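Local coordinates for putative flagellar protein FliS (PDB 4YOK), which is of unknown function but combines a prealbumin-like (transthyretin-clan) N-terminal domain with a C-terminal domain of the E-set clan, at residues N172-I175 / V176-K179. Residues are numbered along the deposited sequence; the frame is centred on the assembly and turned at random.
Sequences NTEI and VKAK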
loop_
_atom_site.group_PDB
_atom_site.type_symbol
_atom_site.label_atom_id
_atom_site.label_comp_id
_atom_site.label_asym_id
_atom_site.label_seq_id
_atom_site.Cartn_x
_atom_site.Cartn_y
_atom_site.Cartn_z
ATOM N N ASN A 172 -13.381 -13.061 -20.450
ATOM C CA ASN A 172 -11.968 -12.733 -20.228
ATOM C C ASN A 172 -11.156 -14.036 -20.208
ATOM O O ASN A 172 -11.152 -14.766 -19.193
ATOM C CB ASN A 172 -11.769 -11.935 -18.937
ATOM C CG ASN A 172 -10.387 -11.356 -18.802
ATOM O OD1 ASN A 172 -9.367 -12.057 -18.871
ATOM N ND2 ASN A 172 -10.319 -10.059 -18.635
ATOM N N THR A 173 -10.483 -14.322 -21.348
ATOM C CA THR A 173 -9.689 -15.530 -21.590
ATOM C C THR A 173 -8.449 -15.614 -20.729
ATOM O O THR A 173 -8.038 -16.725 -20.404
ATOM C CB THR A 173 -9.293 -15.652 -23.082
ATOM O OG1 THR A 173 -8.594 -14.475 -23.500
ATOM C CG2 THR A 173 -10.489 -15.909 -23.983
ATOM N N GLU A 174 -7.844 -14.466 -20.361
ATOM C CA GLU A 174 -6.635 -14.441 -19.524
ATOM C C GLU A 174 -6.912 -14.998 -18.121
ATOM O O GLU A 174 -6.089 -15.742 -17.596
ATOM C CB GLU A 174 -6.065 -13.011 -19.433
ATOM C CG GLU A 174 -5.369 -12.565 -20.716
ATOM C CD GLU A 174 -4.276 -13.494 -21.220
ATOM O OE1 GLU A 174 -3.285 -13.705 -20.484
ATOM O OE2 GLU A 174 -4.423 -14.024 -22.344
ATOM N N ILE A 175 -8.094 -14.677 -17.538
ATOM C CA ILE A 175 -8.490 -15.189 -16.210
ATOM C C ILE A 175 -8.653 -16.745 -16.279
ATOM O O ILE A 175 -8.110 -17.458 -15.438
ATOM C CB ILE A 175 -9.795 -14.477 -15.700
ATOM C CG1 ILE A 175 -9.486 -12.989 -15.336
ATOM C CG2 ILE A 175 -10.390 -15.232 -14.468
ATOM C CD1 ILE A 175 -10.678 -12.067 -15.241
ATOM N N VAL A 176 -9.368 -17.243 -17.303
ATOM C CA VAL A 176 -9.634 -18.670 -17.517
ATOM C C VAL A 176 -8.289 -19.437 -17.686
ATOM O O VAL A 176 -8.119 -20.515 -17.116
ATOM C CB VAL A 176 -10.591 -18.885 -18.718
ATOM C CG1 VAL A 176 -10.858 -20.376 -18.967
ATOM C CG2 VAL A 176 -11.910 -18.141 -18.510
ATOM N N LYS A 177 -7.322 -18.832 -18.408
ATOM C CA LYS A 177 -5.990 -19.409 -18.691
ATOM C C LYS A 177 -5.018 -19.384 -17.508
ATOM O O LYS A 177 -4.044 -20.137 -17.511
ATOM C CB LYS A 177 -5.328 -18.618 -19.830
ATOM C CG LYS A 177 -5.722 -19.046 -21.240
ATOM C CD LYS A 177 -5.466 -17.939 -22.287
ATOM C CE LYS A 177 -4.019 -17.496 -22.398
ATOM N NZ LYS A 177 -3.804 -16.600 -23.565
ATOM N N ALA A 178 -5.208 -18.453 -16.573
ATOM C CA ALA A 178 -4.302 -18.241 -15.437
ATOM C C ALA A 178 -4.106 -19.520 -14.587
ATOM O O ALA A 178 -5.086 -20.114 -14.174
ATOM C CB ALA A 178 -4.835 -17.108 -14.572
ATOM N N LYS A 179 -2.849 -19.920 -14.317
ATOM C CA LYS A 179 -2.585 -21.106 -13.479
ATOM C C LYS A 179 -2.719 -20.754 -12.001
ATOM O O LYS A 179 -2.983 -21.626 -11.178
ATOM C CB LYS A 179 -1.215 -21.726 -13.769
ATOM C CG LYS A 179 -1.142 -22.340 -15.156
ATOM C CD LYS A 179 0.158 -23.089 -15.375
ATOM C CE LYS A 179 0.394 -23.356 -16.840
ATOM N NZ LYS A 179 1.739 -23.945 -17.084
#
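The carboxylate of Glu174 is met at OE2 on its syn side by the ammonium of Lys177, 24° out of the carboxylate plane, while its other oxygen, OE1, turns to Lys140 in a long, weak ion pair. The Lys177 bridge, NZ to Glu174 OE2 at 2.9 Å, is an i to i+3 pair on the short helix 173-177, a single N-capped turn in the connection between strands 161-168 and 182-189 of the C-terminal domain. The two side chains run across each other at a slant: Glu174 bends at chi2, and Lys177 kinks at chi3 (60°), which carries its amine over to the acid. On the way the lysine chain passes the carbonyl of Thr173, with CD 3.4 Å from Thr173 O. That same oxygen accepts the backbone N-H of Lys177 at 3.0 Å, the i to i+4 bond of the turn. Were the acid at Glu174 cut back to an alanine, the Lys177 ammonium would probably lose its carboxylate mate and its chain would be freer to swing into solvent. At the start of the helix the second flat group, the Asn172 amide, serves as N-cap: OD1 takes the N-H of Ile175 at 3.2 Å, with the donor tilted 31° from the amide carbonyl plane. Asn172 and Ile175 both lean on Tyr151, tying this turn to edge strand 151-155, and Ile175 also packs on Ile169. On the exposed flank, Val176 sets CG2 3.5 Å from Asn172 O. The turn ends at Ala178, whose N-H bonds weakly to Glu174 O and also reaches Ile175 O at 3.3 Å, approaching that oxygen from above the carbonyl plane rather than along a lone pair.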